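Local coordinates for DegV family protein (Streptococcus agalactiae, PDB 3LUP) that probably binds long-chain fatty acids, holding elaidic acid in a pocket in this crystal, and may take part in lipid transport or fatty acid metabolism, at residues A[103-106]-A[107-111]; A[127-130]-A[131-134]; A[166-169]-A[170-174]; A[214-217]-A[218-222]. All coordinates share one frame; numbering follows the deposited sequence.

Interaction 1: residues A[103-106]-A[107-111]; sequences IQFL and IEEHP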
loop_
_atom_site.group_PDB
_atom_site.type_symbol
_atom_site.label_atom_id
_atom_site.label_comp_id
_atom_site.label_asym_id
_atom_site.label_seq_id
_atom_site.Cartn_x
_atom_site.Cartn_y
_atom_site.Cartn_z
ATOM N N ILE A 103 12.751 4.314 -10.767
ATOM C CA ILE A 103 12.662 5.776 -10.748
ATOM C C ILE A 103 13.886 6.470 -10.174
ATOM O O ILE A 103 13.952 7.692 -10.234
ATOM C CB ILE A 103 11.428 6.302 -9.966
ATOM C CG1 ILE A 103 11.431 5.783 -8.536
ATOM C CG2 ILE A 103 10.151 5.917 -10.648
ATOM C CD1 ILE A 103 10.468 6.476 -7.671
ATOM N N GLN A 104 14.839 5.709 -9.621
ATOM C CA GLN A 104 15.958 6.281 -8.849
ATOM C C GLN A 104 16.877 7.203 -9.643
ATOM O O GLN A 104 17.406 8.191 -9.102
ATOM C CB GLN A 104 16.810 5.193 -8.191
ATOM C CG GLN A 104 16.133 4.407 -7.083
ATOM C CD GLN A 104 15.428 5.280 -6.062
ATOM O OE1 GLN A 104 16.058 6.032 -5.311
ATOM N NE2 GLN A 104 14.100 5.175 -6.023
ATOM N N PHE A 105 17.084 6.880 -10.918
ATOM C CA PHE A 105 17.973 7.680 -11.753
ATOM C C PHE A 105 17.417 9.092 -11.920
ATOM O O PHE A 105 18.170 10.038 -12.118
ATOM C CB PHE A 105 18.223 7.006 -13.107
ATOM C CG PHE A 105 17.098 7.172 -14.094
ATOM C CD1 PHE A 105 15.899 6.470 -13.937
ATOM C CD2 PHE A 105 17.238 8.025 -15.190
ATOM C CE1 PHE A 105 14.855 6.624 -14.851
ATOM C CE2 PHE A 105 16.204 8.184 -16.114
ATOM C CZ PHE A 105 15.011 7.479 -15.947
ATOM N N LEU A 106 16.101 9.229 -11.802
ATOM C CA LEU A 106 15.440 10.514 -11.991
ATOM C C LEU A 106 15.885 11.612 -11.026
ATOM O O LEU A 106 15.809 12.797 -11.358
ATOM C CB LEU A 106 13.913 10.358 -11.991
ATOM C CG LEU A 106 13.254 9.767 -13.254
ATOM C CD1 LEU A 106 11.734 9.883 -13.187
ATOM C CD2 LEU A 106 13.760 10.437 -14.532
ATOM N N ILE A 107 16.361 11.228 -9.843
ATOM C CA ILE A 107 16.905 12.203 -8.886
ATOM C C ILE A 107 18.096 12.990 -9.464
ATOM O O ILE A 107 18.195 14.207 -9.260
ATOM C CB ILE A 107 17.265 11.544 -7.535
ATOM C CG1 ILE A 107 15.999 10.926 -6.908
ATOM C CG2 ILE A 107 17.978 12.551 -6.587
ATOM C CD1 ILE A 107 16.261 9.815 -5.884
ATOM N N GLU A 108 18.972 12.305 -10.198
ATOM C CA GLU A 108 20.099 12.955 -10.881
ATOM C C GLU A 108 19.705 13.793 -12.104
ATOM O O GLU A 108 20.457 14.684 -12.510
ATOM C CB GLU A 108 21.144 11.913 -11.283
ATOM C CG GLU A 108 22.215 11.678 -10.225
ATOM C CD GLU A 108 21.636 11.562 -8.822
ATOM O OE1 GLU A 108 20.948 10.548 -8.527
ATOM O OE2 GLU A 108 21.869 12.498 -8.021
ATOM N N GLU A 109 18.531 13.500 -12.676
ATOM C CA GLU A 109 18.035 14.163 -13.898
ATOM C C GLU A 109 17.296 15.481 -13.623
ATOM O O GLU A 109 17.007 16.233 -14.556
ATOM C CB GLU A 109 17.107 13.237 -14.704
ATOM C CG GLU A 109 17.653 11.840 -14.992
ATOM C CD GLU A 109 18.708 11.806 -16.084
ATOM O OE1 GLU A 109 18.770 12.761 -16.888
ATOM O OE2 GLU A 109 19.469 10.810 -16.145
ATOM N N HIS A 110 16.981 15.737 -12.350
ATOM C CA HIS A 110 16.348 16.991 -11.922
ATOM C C HIS A 110 17.139 17.651 -10.796
ATOM O O HIS A 110 16.682 17.696 -9.646
ATOM C CB HIS A 110 14.905 16.740 -11.502
ATOM C CG HIS A 110 14.043 16.265 -12.623
ATOM N ND1 HIS A 110 13.256 17.116 -13.368
ATOM C CD2 HIS A 110 13.872 15.031 -13.150
ATOM C CE1 HIS A 110 12.619 16.421 -14.293
ATOM N NE2 HIS A 110 12.981 15.156 -14.186
ATOM N N PRO A 111 18.333 18.176 -11.123
ATOM C CA PRO A 111 19.215 18.690 -10.079
ATOM C C PRO A 111 18.711 19.986 -9.422
ATOM O O PRO A 111 19.216 20.371 -8.368
ATOM C CB PRO A 111 20.536 18.913 -10.821
ATOM C CG PRO A 111 20.131 19.159 -12.213
ATOM C CD PRO A 111 18.911 18.350 -12.466
#

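Interaction 2: residues A[127-130]-A[131-134]; sequences QGNL and VRNA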
loop_
_atom_site.group_PDB
_atom_site.type_symbol
_atom_site.label_atom_id
_atom_site.label_comp_id
_atom_site.label_asym_id
_atom_site.label_seq_id
_atom_site.Cartn_x
_atom_site.Cartn_y
_atom_site.Cartn_z
ATOM N N GLN A 127 0.787 3.569 3.402
ATOM C CA GLN A 127 1.386 4.438 2.403
ATOM C C GLN A 127 0.728 5.821 2.451
ATOM O O GLN A 127 1.421 6.842 2.505
ATOM C CB GLN A 127 1.232 3.828 1.009
ATOM C CG GLN A 127 2.375 4.141 0.020
ATOM C CD GLN A 127 2.025 3.750 -1.410
ATOM O OE1 GLN A 127 1.382 2.732 -1.656
ATOM N NE2 GLN A 127 2.439 4.564 -2.358
ATOM N N GLY A 128 -0.605 5.842 2.476
ATOM C CA GLY A 128 -1.374 7.072 2.415
ATOM C C GLY A 128 -1.156 7.867 3.669
ATOM O O GLY A 128 -1.017 9.094 3.629
ATOM N N ASN A 129 -1.112 7.160 4.789
ATOM C CA ASN A 129 -0.759 7.758 6.075
ATOM C C ASN A 129 0.616 8.424 6.066
ATOM O O ASN A 129 0.774 9.477 6.649
ATOM C CB ASN A 129 -0.809 6.713 7.185
ATOM C CG ASN A 129 -2.240 6.291 7.553
ATOM O OD1 ASN A 129 -2.419 5.310 8.277
ATOM N ND2 ASN A 129 -3.249 7.032 7.076
ATOM N N LEU A 130 1.594 7.821 5.387
ATOM C CA LEU A 130 2.914 8.442 5.250
ATOM C C LEU A 130 2.850 9.790 4.555
ATOM O O LEU A 130 3.499 10.743 4.968
ATOM C CB LEU A 130 3.897 7.528 4.517
ATOM C CG LEU A 130 4.409 6.336 5.328
ATOM C CD1 LEU A 130 5.225 5.412 4.427
ATOM C CD2 LEU A 130 5.201 6.766 6.558
ATOM N N VAL A 131 2.067 9.852 3.489
ATOM C CA VAL A 131 1.857 11.085 2.755
ATOM C C VAL A 131 1.292 12.138 3.700
ATOM O O VAL A 131 1.896 13.190 3.899
ATOM C CB VAL A 131 0.911 10.847 1.552
ATOM C CG1 VAL A 131 0.521 12.154 0.879
ATOM C CG2 VAL A 131 1.551 9.862 0.553
ATOM N N ARG A 132 0.148 11.826 4.301
ATOM C CA ARG A 132 -0.463 12.661 5.318
ATOM C C ARG A 132 0.524 13.093 6.421
ATOM O O ARG A 132 0.573 14.268 6.776
ATOM C CB ARG A 132 -1.655 11.913 5.908
ATOM C CG ARG A 132 -2.592 12.734 6.754
ATOM C CD ARG A 132 -2.152 12.803 8.203
ATOM N NE ARG A 132 -1.832 11.480 8.733
ATOM C CZ ARG A 132 -2.731 10.615 9.193
ATOM N NH1 ARG A 132 -2.331 9.439 9.664
ATOM N NH2 ARG A 132 -4.025 10.918 9.184
ATOM N N ASN A 133 1.289 12.152 6.967
ATOM C CA ASN A 133 2.273 12.460 8.009
ATOM C C ASN A 133 3.288 13.492 7.550
ATOM O O ASN A 133 3.552 14.472 8.252
ATOM C CB ASN A 133 2.996 11.199 8.504
ATOM C CG ASN A 133 2.086 10.282 9.280
ATOM O OD1 ASN A 133 0.899 10.564 9.430
ATOM N ND2 ASN A 133 2.623 9.167 9.762
ATOM N N ALA A 134 3.842 13.275 6.362
ATOM C CA ALA A 134 4.852 14.167 5.824
ATOM C C ALA A 134 4.271 15.564 5.663
ATOM O O ALA A 134 4.965 16.559 5.853
ATOM C CB ALA A 134 5.375 13.648 4.501
#

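Interaction 3: residues A[166-169]-A[170-174]; sequences DLNH and LVKGG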
loop_
_atom_site.group_PDB
_atom_site.type_symbol
_atom_site.label_atom_id
_atom_site.label_comp_id
_atom_site.label_asym_id
_atom_site.label_seq_id
_atom_site.Cartn_x
_atom_site.Cartn_y
_atom_site.Cartn_z
ATOM N N ASP A 166 -7.812 -16.988 -1.774
ATOM C CA ASP A 166 -7.111 -17.955 -2.606
ATOM C C ASP A 166 -5.777 -17.408 -3.099
ATOM O O ASP A 166 -5.664 -16.252 -3.528
ATOM C CB ASP A 166 -7.999 -18.459 -3.760
ATOM C CG ASP A 166 -7.973 -17.542 -4.979
ATOM O OD1 ASP A 166 -8.159 -16.314 -4.788
ATOM O OD2 ASP A 166 -7.772 -18.063 -6.111
ATOM N N LEU A 167 -4.776 -18.272 -3.037
ATOM C CA LEU A 167 -3.393 -17.859 -3.185
ATOM C C LEU A 167 -2.884 -17.728 -4.623
ATOM O O LEU A 167 -1.772 -17.254 -4.836
ATOM C CB LEU A 167 -2.502 -18.828 -2.413
ATOM C CG LEU A 167 -2.545 -18.780 -0.889
ATOM C CD1 LEU A 167 -2.495 -20.196 -0.331
ATOM C CD2 LEU A 167 -1.399 -17.939 -0.362
ATOM N N ASN A 168 -3.676 -18.149 -5.603
ATOM C CA ASN A 168 -3.250 -18.095 -6.998
ATOM C C ASN A 168 -2.789 -16.714 -7.420
ATOM O O ASN A 168 -1.730 -16.572 -8.032
ATOM C CB ASN A 168 -4.375 -18.570 -7.909
ATOM C CG ASN A 168 -4.934 -19.885 -7.459
ATOM O OD1 ASN A 168 -4.302 -20.936 -7.654
ATOM N ND2 ASN A 168 -6.106 -19.845 -6.800
ATOM N N HIS A 169 -3.584 -15.704 -7.075
ATOM C CA HIS A 169 -3.242 -14.324 -7.361
ATOM C C HIS A 169 -1.855 -13.977 -6.854
ATOM O O HIS A 169 -1.016 -13.501 -7.618
ATOM C CB HIS A 169 -4.271 -13.391 -6.759
ATOM C CG HIS A 169 -5.623 -13.518 -7.376
ATOM N ND1 HIS A 169 -6.140 -12.571 -8.235
ATOM C CD2 HIS A 169 -6.569 -14.480 -7.256
ATOM C CE1 HIS A 169 -7.348 -12.942 -8.619
ATOM N NE2 HIS A 169 -7.634 -14.095 -8.037
ATOM N N LEU A 170 -1.607 -14.241 -5.574
ATOM C CA LEU A 170 -0.305 -13.958 -4.990
ATOM C C LEU A 170 0.858 -14.761 -5.562
ATOM O O LEU A 170 1.953 -14.219 -5.726
ATOM C CB LEU A 170 -0.342 -14.084 -3.478
ATOM C CG LEU A 170 -0.652 -12.775 -2.748
ATOM C CD1 LEU A 170 -0.656 -13.002 -1.255
ATOM C CD2 LEU A 170 0.344 -11.677 -3.119
ATOM N N VAL A 171 0.615 -16.029 -5.872
ATOM C CA VAL A 171 1.653 -16.932 -6.361
ATOM C C VAL A 171 1.950 -16.661 -7.836
ATOM O O VAL A 171 3.101 -16.412 -8.204
ATOM C CB VAL A 171 1.239 -18.414 -6.150
ATOM C CG1 VAL A 171 2.217 -19.392 -6.835
ATOM C CG2 VAL A 171 1.076 -18.730 -4.650
ATOM N N LYS A 172 0.908 -16.705 -8.669
ATOM C CA LYS A 172 1.061 -16.554 -10.113
ATOM C C LYS A 172 1.359 -15.110 -10.532
ATOM O O LYS A 172 2.157 -14.872 -11.458
ATOM C CB LYS A 172 -0.133 -17.144 -10.864
ATOM C CG LYS A 172 0.097 -18.611 -11.194
ATOM C CD LYS A 172 -1.063 -19.283 -11.914
ATOM C CE LYS A 172 -2.035 -19.917 -10.913
ATOM N NZ LYS A 172 -2.814 -21.057 -11.513
ATOM N N GLY A 173 0.748 -14.157 -9.828
ATOM C CA GLY A 173 1.084 -12.741 -9.984
ATOM C C GLY A 173 2.519 -12.485 -9.572
ATOM O O GLY A 173 3.165 -11.586 -10.091
ATOM N N GLY A 174 3.007 -13.272 -8.621
ATOM C CA GLY A 174 4.425 -13.317 -8.293
ATOM C C GLY A 174 4.855 -12.484 -7.108
ATOM O O GLY A 174 6.052 -12.373 -6.849
HETATM O O HOH W 1 -3.583 -14.334 -3.609
#

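Interaction 4: residues A[214-217]-A[218-222]; sequences LKRL and AEIVK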
loop_
_atom_site.group_PDB
_atom_site.type_symbol
_atom_site.label_atom_id
_atom_site.label_comp_id
_atom_site.label_asym_id
_atom_site.label_seq_id
_atom_site.Cartn_x
_atom_site.Cartn_y
_atom_site.Cartn_z
ATOM N N LEU A 214 -8.184 -15.234 11.522
ATOM C CA LEU A 214 -8.639 -13.894 11.865
ATOM C C LEU A 214 -8.304 -13.569 13.305
ATOM O O LEU A 214 -7.882 -12.446 13.597
ATOM C CB LEU A 214 -10.143 -13.729 11.623
ATOM C CG LEU A 214 -10.625 -13.872 10.182
ATOM C CD1 LEU A 214 -12.130 -13.852 10.093
ATOM C CD2 LEU A 214 -10.012 -12.800 9.303
ATOM N N LYS A 215 -8.495 -14.551 14.194
ATOM C CA LYS A 215 -8.184 -14.402 15.610
ATOM C C LYS A 215 -6.698 -14.124 15.778
ATOM O O LYS A 215 -6.300 -13.202 16.509
ATOM C CB LYS A 215 -8.571 -15.655 16.397
ATOM C CG LYS A 215 -10.082 -15.876 16.572
ATOM C CD LYS A 215 -10.405 -16.668 17.840
ATOM C CE LYS A 215 -10.209 -18.173 17.645
ATOM N NZ LYS A 215 -9.790 -18.833 18.920
ATOM N N ARG A 216 -5.884 -14.902 15.068
ATOM C CA ARG A 216 -4.448 -14.680 15.019
ATOM C C ARG A 216 -4.054 -13.269 14.518
ATOM O O ARG A 216 -3.134 -12.667 15.052
ATOM C CB ARG A 216 -3.776 -15.783 14.203
ATOM C CG ARG A 216 -2.275 -15.855 14.367
ATOM C CD ARG A 216 -1.812 -16.497 15.708
ATOM N NE ARG A 216 -0.421 -16.106 15.948
ATOM C CZ ARG A 216 -0.041 -15.042 16.659
ATOM N NH1 ARG A 216 -0.943 -14.267 17.256
ATOM N NH2 ARG A 216 1.248 -14.753 16.790
ATOM N N LEU A 217 -4.751 -12.734 13.517
ATOM C CA LEU A 217 -4.527 -11.347 13.085
ATOM C C LEU A 217 -4.737 -10.320 14.216
ATOM O O LEU A 217 -3.887 -9.444 14.441
ATOM C CB LEU A 217 -5.427 -10.988 11.896
ATOM C CG LEU A 217 -5.084 -11.493 10.491
ATOM C CD1 LEU A 217 -6.198 -11.087 9.563
ATOM C CD2 LEU A 217 -3.725 -10.973 9.977
ATOM N N ALA A 218 -5.866 -10.439 14.920
ATOM C CA ALA A 218 -6.151 -9.581 16.076
ATOM C C ALA A 218 -5.063 -9.670 17.138
ATOM O O ALA A 218 -4.653 -8.652 17.680
ATOM C CB ALA A 218 -7.483 -9.900 16.672
ATOM N N GLU A 219 -4.576 -10.873 17.423
ATOM C CA GLU A 219 -3.486 -11.023 18.388
ATOM C C GLU A 219 -2.203 -10.340 17.919
ATOM O O GLU A 219 -1.482 -9.733 18.725
ATOM C CB GLU A 219 -3.233 -12.491 18.704
ATOM C CG GLU A 219 -4.288 -13.103 19.619
ATOM C CD GLU A 219 -4.325 -14.623 19.545
ATOM O OE1 GLU A 219 -3.317 -15.232 19.107
ATOM O OE2 GLU A 219 -5.366 -15.214 19.922
ATOM N N ILE A 220 -1.949 -10.413 16.614
ATOM C CA ILE A 220 -0.744 -9.844 16.020
ATOM C C ILE A 220 -0.758 -8.327 16.107
ATOM O O ILE A 220 0.263 -7.716 16.421
ATOM C CB ILE A 220 -0.556 -10.299 14.560
ATOM C CG1 ILE A 220 -0.179 -11.783 14.509
ATOM C CG2 ILE A 220 0.543 -9.507 13.904
ATOM C CD1 ILE A 220 -0.139 -12.380 13.126
ATOM N N VAL A 221 -1.916 -7.725 15.839
ATOM C CA VAL A 221 -2.105 -6.275 16.013
ATOM C C VAL A 221 -1.728 -5.822 17.433
ATOM O O VAL A 221 -1.097 -4.776 17.618
ATOM C CB VAL A 221 -3.574 -5.844 15.752
ATOM C CG1 VAL A 221 -3.770 -4.373 16.076
ATOM C CG2 VAL A 221 -3.979 -6.107 14.324
ATOM N N LYS A 222 -2.108 -6.631 18.421
ATOM C CA LYS A 222 -1.909 -6.276 19.809
ATOM C C LYS A 222 -0.425 -6.292 20.138
ATOM O O LYS A 222 0.054 -5.452 20.924
ATOM C CB LYS A 222 -2.675 -7.232 20.721
ATOM C CG LYS A 222 -2.957 -6.696 22.123
ATOM C CD LYS A 222 -3.876 -7.646 22.907
ATOM C CE LYS A 222 -4.581 -6.915 24.087
ATOM N NZ LYS A 222 -5.449 -7.815 24.936
#

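Interaction 1: residues A[103-106]-A[107-111]
The ring of Phe105 and the carboxylate of Glu109, one turn apart, pass each other at a slant with their planes 64° apart. The glutamate comes to the ring at its edge: OE2 of Glu109 lies near the ring plane, 3.7 Å from CD2 of Phe105, the side where the ring hydrogens carry slight positive charge. Phe105 gets its ring there by setting CG between its own backbone N and carbonyl carbon (chi1 79°), and that also turns one ring face to its neighbour Leu106, whose CD2 sits over the rim. Leu106 runs nearly at right angles to Glu109, with CD2 of the leucine 4.2 Å from CG of the glutamate. On another side of the turn Gln104 and Ile107 lie alongside and point the same way, CD1 of Ile107 being 3.8 Å from OE1 of Gln104. The amide NE2 of Gln104 turns back to the carbonyl of Trp100.

The backbone here is a type I turn from Ile103 to Leu106 that leads into the short, weakly bonded helix 106-109. Ile107 N donates to Gln104 O at 3.3 Å, well above the carbonyl plane. Leu106 O receives two weak bonds, from Glu109 N and from His110 N, and also lies at the edge of the His110 ring, 3.5 Å from CD2. NE2 of His110 bonds Asp73, while Leu106 packs on Leu72, both from helix 69-81. Three of the four backbone bonds across the turn are weak; the Phe105-Glu109 contact lies on the exposed side, Leu106 packing and the His110-Asp73 bond on the buried one.

Interaction 2: residues A[127-130]-A[131-134]
The guanidinium of Arg132 and the amide of Asn129 lie side by side and point the same way, their planes only 13° apart. ND2 of Asn129 approaches NH1 of Arg132 obliquely at 3.7 Å, a van der Waals contact between two donors. The edge of the guanidinium is taken by OD1 of the adjacent Asn133: NE of Arg132 donates to it at 3.0 Å, in the plane of both groups, and NH1 adds a weak second bond. Bends at chi2 and chi3 (-87° and -49°) fold the arginine back to reach that oxygen. NH1 also makes a salt bridge to Asp231, and Gln154 holds ND2 of Asn133, the amide whose OD1 faces the arginine.

All of this rides on the middle of helix 124-138, a regular alpha helix that packs against strand 6-11 of the parallel sheet through Val131 and against helix 144-155 through Leu130. Its i to i+4 ladder is complete here, from Val131 N to Gln127 O through to Ala134 N to Leu130 O; the Asn133 N to Asn129 O bond measures 2.7 Å. CG2 of Val131 rests 3.6 Å from Gln127 O, and the Gln127 amide reaches away to Leu90 and Thr123.

Interaction 3: residues A[166-169]-A[170-174]
Leu167 and Val171 meet on the packed side of this short helix, CB of the leucine 4.2 Å from CG2 of the valine. Putting CG1 anti to the backbone N (chi1 172°) brings the other valine methyl, CG2, against the carbonyl O of Leu167. That oxygen also accepts Val171 N at 2.9 Å, almost in line with the C=O bond. Both side chains pack on helix 179-186, Leu167 on Leu186 and Val171 on Ile183. His169 is buried, as is Leu167, and its ND1 bonds the carbonyl of Thr270. At the N-terminal end one water links Asp166 O to Leu170 N at 2.8 Å each.

The other side is looser. Asn168 and Lys172 lie alongside each other, CE of the exposed lysine 4.0 Å from CB of Asn168 and NZ of Lys172 4.1 Å from OD1 of Asn168. ND2 of Asn168 instead donates to OD2 of Asp166, on the anti side and 32° out of the carboxylate plane. Gly173 N bonds His169 O, Gly174 N adds a weak bond to Leu170 O, and Gly174 leaves the helix with positive phi (98°), which suits glycine. A short helix ended by a glycine of positive phi here lies close to the fatty acid: the Leu170 side chain is about 5 Å from the bound elaidic acid.

Interaction 4: residues A[214-217]-A[218-222]
Residues 214-217 and 218-222 form one unbroken run of alpha helix 210-224, with four successive i to i+4 bonds: Ala218 N to Leu214 O, Glu219 N to Lys215 O, Ile220 N to Arg216 O and Val221 N to Leu217 O, each at 3.0 or 3.1 Å. On the outer side Arg216 crosses Glu219 at about a right angle. Its NH1 makes a salt bridge to OE1 of Glu219 at 3.2 Å, weak as a hydrogen bond because the N-H points well off the oxygen (123°), with the two planes 36° apart. CG anti to the backbone N (chi1 -165°) and a bend at chi2 swing the guanidinium forward along the helix. One of its faces then receives CG1 of Ile220, which is 3.8 Å from NH1, while CB of Glu219 lies at its edge.

The inner side is apolar. Leu217 and Ile220 pack on Phe161, Val192 and Phe279 of the mixed sheet, and Ala218 on Leu249 of helix 240-252. NE of Arg216 forms a second salt bridge, to Glu205 on the edge strand 201-205. With carboxylates on two partners, the guanidinium should stay charged, tying its own helix to that strand while the aliphatic Ile220 lies over one of its faces.

All four contacts are local, within one chain, and none touches another. Interactions 2 and 4 sit in the long helices 124-138 and 210-224, each covering a different sheet, the parallel one and the mixed one; both bury most of their residues and both use an arginine that reaches an acidic residue elsewhere in the fold. Interactions 1 and 3 belong to short helices, only partly buried, with glutamate or lysine on the outer side. Their backbone bonds differ: mostly weak in interaction 1, while the three that cross between the segments of interaction 3 are not. Interaction 3 comes nearest the elaidic acid, while interactions 1 and 4, with centres about 41 Å apart, lie on opposite sides of the chain's centre.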